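Local coordinates for enoyl-CoA hydratase/isomerase family protein (Pseudomonas syringae pv. tomato, PDB 3OT6) that probably acts on acyl-CoA thioesters as a hydratase or isomerase of the crotonase family, although its own substrate is not established, at residues Pro31-Glu45 / Leu79-His93. Sequence-based numbering, arbitrary orientation.
Sequences PDVIIAFNAALDQAE and LVAQGSTLARRMLSH
Pro31 CD rests 3.6 Å from Leu79 CD1, the two side chains crossing at about a right angle, and opens a contact between two crotonase-fold helices that run roughly parallel, 26° apart. One turn on, Ile34 is a knob among Leu79, Gln82, Gly83 and Leu86; its CD1 packs on the bare backbone of Gly83, 3.6 Å from N. Phe37 CB then meets CD2 of Leu86, a branched knob that sits among Ile34, Phe37, Asn38 and Leu41.

At Asn38 the contact turns polar. A water links Asn38 ND2 to Gln82 O, while the other side of the amide serves Arg89. A chi1 of 168° sets CG of Arg89 opposite its own backbone N, and the extended chain carries the guanidinium across. NH1 meets a lone pair of Asn38 OD1, 3.1 Å away, with amide and guanidinium nearly coplanar (12° apart); it also donates to Asn38 O, which already accepts the helical bond from Asp42 N. Leu41 CD1 takes the other branch of Leu86, its CB covers one guanidinium face 3.6 Å above the centre, and its CD2 makes a CH-pi contact over the His93 ring. Asp42 OD1 forms a salt bridge to Arg89 NH2 at 2.6 Å, met from above the carboxylate plane; Glu45 OE2 forms a second to the same nitrogen, on its anti side, at 2.9 Å. A water joins Glu45 OE2, Arg89 NE and His93 ND1.

Thus an apolar seam is bordered by polar links converging on Arg89, gripped through NE, NH1 and NH2, which fixes its rotation. Its positive charge should favour ionised Asp42 and Glu45, probably leaving the cluster net negative unless His93 is protonated.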
# COMPACT_ATOMS: atom_id res chain seq x y z
N PRO A 31 -10.58 -10.05 -3.14
CA PRO A 31 -10.19 -11.09 -2.13
C PRO A 31 -9.01 -11.99 -2.55
O PRO A 31 -8.13 -12.27 -1.73
CB PRO A 31 -11.47 -11.87 -1.94
CG PRO A 31 -12.58 -10.79 -2.13
CD PRO A 31 -12.05 -9.92 -3.26
N ASP A 32 -8.98 -12.39 -3.80
CA ASP A 32 -7.88 -13.21 -4.35
C ASP A 32 -6.57 -12.44 -4.32
O ASP A 32 -5.55 -12.98 -3.94
CB ASP A 32 -8.19 -13.57 -5.80
CG ASP A 32 -9.31 -14.63 -5.94
OD1 ASP A 32 -9.81 -15.19 -4.94
OD2 ASP A 32 -9.70 -14.87 -7.13
N VAL A 33 -6.60 -11.15 -4.70
CA VAL A 33 -5.40 -10.32 -4.63
C VAL A 33 -4.80 -10.33 -3.25
O VAL A 33 -3.60 -10.47 -3.13
CB VAL A 33 -5.63 -8.91 -5.16
CG1 VAL A 33 -4.47 -8.02 -4.82
CG2 VAL A 33 -5.79 -8.96 -6.69
N ILE A 34 -5.60 -10.26 -2.21
CA ILE A 34 -5.07 -10.19 -0.86
C ILE A 34 -4.44 -11.52 -0.42
O ILE A 34 -3.41 -11.55 0.25
CB ILE A 34 -6.15 -9.71 0.14
CG1 ILE A 34 -6.56 -8.27 -0.24
CG2 ILE A 34 -5.65 -9.81 1.58
CD1 ILE A 34 -7.80 -7.82 0.42
N ILE A 35 -5.10 -12.62 -0.80
CA ILE A 35 -4.60 -13.94 -0.58
C ILE A 35 -3.25 -14.11 -1.33
O ILE A 35 -2.25 -14.58 -0.76
CB ILE A 35 -5.59 -14.97 -1.04
CG1 ILE A 35 -6.82 -14.98 -0.10
CG2 ILE A 35 -4.92 -16.33 -0.98
CD1 ILE A 35 -7.95 -15.82 -0.58
N ALA A 36 -3.21 -13.69 -2.58
CA ALA A 36 -1.97 -13.74 -3.33
C ALA A 36 -0.93 -12.98 -2.57
O ALA A 36 0.16 -13.51 -2.40
CB ALA A 36 -2.14 -13.17 -4.74
N PHE A 37 -1.25 -11.75 -2.09
CA PHE A 37 -0.28 -10.87 -1.38
C PHE A 37 0.23 -11.52 -0.12
O PHE A 37 1.41 -11.50 0.14
CB PHE A 37 -0.92 -9.50 -1.01
CG PHE A 37 -0.50 -8.39 -1.89
CD1 PHE A 37 -1.44 -7.71 -2.67
CD2 PHE A 37 0.85 -8.00 -1.95
CE1 PHE A 37 -1.05 -6.69 -3.53
CE2 PHE A 37 1.26 -7.01 -2.79
CZ PHE A 37 0.31 -6.34 -3.61
N ASN A 38 -0.65 -12.08 0.70
CA ASN A 38 -0.22 -12.78 1.88
C ASN A 38 0.73 -13.96 1.56
O ASN A 38 1.70 -14.18 2.32
CB ASN A 38 -1.42 -13.24 2.69
CG ASN A 38 -2.10 -12.06 3.40
OD1 ASN A 38 -1.45 -11.30 4.14
ND2 ASN A 38 -3.41 -11.89 3.17
N ALA A 39 0.48 -14.65 0.43
CA ALA A 39 1.26 -15.81 0.07
C ALA A 39 2.61 -15.30 -0.39
O ALA A 39 3.63 -15.87 -0.05
CB ALA A 39 0.60 -16.63 -1.01
N ALA A 40 2.62 -14.16 -1.07
CA ALA A 40 3.88 -13.63 -1.57
C ALA A 40 4.70 -13.12 -0.44
O ALA A 40 5.90 -13.06 -0.56
CB ALA A 40 3.69 -12.52 -2.66
N LEU A 41 4.07 -12.74 0.65
CA LEU A 41 4.82 -12.07 1.72
C LEU A 41 5.32 -13.11 2.64
O LEU A 41 6.35 -12.92 3.24
CB LEU A 41 3.97 -11.03 2.50
CG LEU A 41 3.73 -9.63 1.87
CD1 LEU A 41 2.57 -8.92 2.56
CD2 LEU A 41 5.00 -8.74 1.83
N ASP A 42 4.59 -14.22 2.74
CA ASP A 42 5.06 -15.38 3.42
C ASP A 42 6.41 -15.80 2.85
O ASP A 42 7.34 -16.10 3.61
CB ASP A 42 4.06 -16.51 3.32
CG ASP A 42 2.84 -16.29 4.22
OD1 ASP A 42 2.92 -15.50 5.18
OD2 ASP A 42 1.77 -16.84 3.93
N GLN A 43 6.50 -15.78 1.52
CA GLN A 43 7.62 -16.27 0.81
C GLN A 43 8.75 -15.30 1.05
O GLN A 43 9.88 -15.72 1.33
CB GLN A 43 7.29 -16.39 -0.68
CG GLN A 43 8.45 -16.99 -1.50
CD GLN A 43 8.91 -18.37 -0.96
OE1 GLN A 43 8.10 -19.23 -0.62
NE2 GLN A 43 10.22 -18.54 -0.86
N ALA A 44 8.45 -13.99 0.98
CA ALA A 44 9.43 -12.91 1.19
C ALA A 44 10.02 -12.98 2.59
O ALA A 44 11.18 -12.65 2.76
CB ALA A 44 8.82 -11.53 0.92
N GLU A 45 9.25 -13.40 3.58
CA GLU A 45 9.76 -13.51 4.93
C GLU A 45 10.74 -14.65 4.93
O GLU A 45 11.79 -14.58 5.54
CB GLU A 45 8.66 -13.85 5.95
CG GLU A 45 7.71 -12.74 6.28
CD GLU A 45 6.80 -13.04 7.49
OE1 GLU A 45 7.33 -13.42 8.55
OE2 GLU A 45 5.57 -12.87 7.39
N LEU A 79 -13.94 -7.93 2.84
CA LEU A 79 -12.93 -7.43 1.95
C LEU A 79 -12.11 -6.30 2.64
O LEU A 79 -10.88 -6.30 2.58
CB LEU A 79 -13.49 -6.98 0.58
CG LEU A 79 -12.50 -6.37 -0.45
CD1 LEU A 79 -11.37 -7.32 -0.85
CD2 LEU A 79 -13.18 -5.89 -1.75
N VAL A 80 -12.79 -5.36 3.29
CA VAL A 80 -12.06 -4.25 3.84
C VAL A 80 -11.29 -4.74 5.03
O VAL A 80 -10.17 -4.28 5.26
CB VAL A 80 -12.99 -3.08 4.21
CG1 VAL A 80 -12.29 -2.06 5.27
CG2 VAL A 80 -13.52 -2.47 2.94
N ALA A 81 -11.86 -5.66 5.81
CA ALA A 81 -11.10 -6.22 6.96
C ALA A 81 -9.79 -6.91 6.52
O ALA A 81 -8.71 -6.77 7.18
CB ALA A 81 -11.96 -7.16 7.84
N GLN A 82 -9.84 -7.60 5.37
CA GLN A 82 -8.67 -8.34 4.90
C GLN A 82 -7.66 -7.35 4.40
O GLN A 82 -6.46 -7.49 4.59
CB GLN A 82 -9.03 -9.23 3.73
CG GLN A 82 -9.79 -10.50 3.91
CD GLN A 82 -10.07 -11.09 2.43
OE1 GLN A 82 -11.15 -10.81 1.84
NE2 GLN A 82 -9.05 -11.83 1.81
N GLY A 83 -8.14 -6.32 3.71
CA GLY A 83 -7.25 -5.37 3.12
C GLY A 83 -6.56 -4.52 4.19
O GLY A 83 -5.36 -4.17 4.03
N SER A 84 -7.31 -4.12 5.23
CA SER A 84 -6.74 -3.42 6.37
C SER A 84 -5.74 -4.29 7.16
O SER A 84 -4.71 -3.77 7.65
CB SER A 84 -7.84 -3.00 7.31
OG SER A 84 -8.70 -2.13 6.62
N THR A 85 -6.09 -5.60 7.34
CA THR A 85 -5.23 -6.60 7.99
C THR A 85 -3.91 -6.70 7.19
O THR A 85 -2.80 -6.74 7.80
CB THR A 85 -5.94 -7.99 8.06
OG1 THR A 85 -7.09 -7.94 8.95
CG2 THR A 85 -4.99 -9.08 8.49
N LEU A 86 -4.02 -6.66 5.85
CA LEU A 86 -2.84 -6.67 4.98
C LEU A 86 -2.05 -5.39 5.18
O LEU A 86 -0.81 -5.45 5.22
CB LEU A 86 -3.19 -6.89 3.48
CG LEU A 86 -2.07 -6.65 2.46
CD1 LEU A 86 -0.94 -7.74 2.59
CD2 LEU A 86 -2.55 -6.61 1.00
N ALA A 87 -2.72 -4.24 5.30
CA ALA A 87 -1.96 -2.99 5.58
C ALA A 87 -1.18 -3.13 6.93
O ALA A 87 -0.02 -2.73 7.04
CB ALA A 87 -2.88 -1.71 5.58
N ARG A 88 -1.84 -3.63 7.94
CA ARG A 88 -1.22 -3.83 9.22
C ARG A 88 -0.05 -4.85 9.09
O ARG A 88 0.98 -4.73 9.73
CB ARG A 88 -2.27 -4.33 10.21
CG ARG A 88 -1.84 -4.20 11.63
CD ARG A 88 -1.92 -5.53 12.26
NE ARG A 88 -1.73 -5.52 13.70
CZ ARG A 88 -0.64 -6.01 14.28
NH1 ARG A 88 0.32 -6.54 13.52
NH2 ARG A 88 -0.51 -5.96 15.60
N ARG A 89 -0.16 -5.83 8.21
CA ARG A 89 0.89 -6.82 8.15
C ARG A 89 2.07 -6.18 7.47
O ARG A 89 3.18 -6.37 7.90
CB ARG A 89 0.45 -8.08 7.39
CG ARG A 89 1.60 -8.97 7.07
CD ARG A 89 1.19 -10.14 6.21
NE ARG A 89 2.31 -11.07 6.16
CZ ARG A 89 2.30 -12.21 5.52
NH1 ARG A 89 1.23 -12.60 4.85
NH2 ARG A 89 3.36 -12.97 5.57
N MSE A 90 1.82 -5.35 6.46
CA MSE A 90 2.92 -4.70 5.76
C MSE A 90 3.68 -3.78 6.67
O MSE A 90 4.89 -3.66 6.55
CB MSE A 90 2.42 -3.92 4.54
CG MSE A 90 2.00 -4.81 3.40
SE MSE A 90 1.03 -3.88 1.96
CE MSE A 90 2.45 -2.75 1.17
N LEU A 91 2.98 -3.10 7.55
CA LEU A 91 3.63 -2.14 8.45
C LEU A 91 4.36 -2.88 9.56
O LEU A 91 5.18 -2.30 10.29
CB LEU A 91 2.62 -1.19 9.04
CG LEU A 91 2.08 -0.15 8.04
CD1 LEU A 91 0.75 0.39 8.57
CD2 LEU A 91 3.10 0.95 7.98
N SER A 92 4.06 -4.16 9.71
CA SER A 92 4.79 -4.90 10.75
C SER A 92 5.74 -5.95 10.11
O SER A 92 6.33 -6.73 10.81
CB SER A 92 3.89 -5.48 11.83
OG SER A 92 2.91 -6.22 11.25
N HIS A 93 5.98 -5.82 8.81
CA HIS A 93 6.78 -6.77 8.13
C HIS A 93 8.24 -6.77 8.64
O HIS A 93 8.85 -5.72 8.78
CB HIS A 93 6.73 -6.48 6.63
CG HIS A 93 7.27 -7.59 5.78
ND1 HIS A 93 6.65 -8.83 5.71
CD2 HIS A 93 8.38 -7.67 5.00
CE1 HIS A 93 7.33 -9.61 4.89
NE2 HIS A 93 8.40 -8.94 4.45
O HOH W 1 -4.94 -9.86 5.02
O HOH W 2 10.77 -9.95 3.21
O HOH W 3 4.83 -10.03 7.37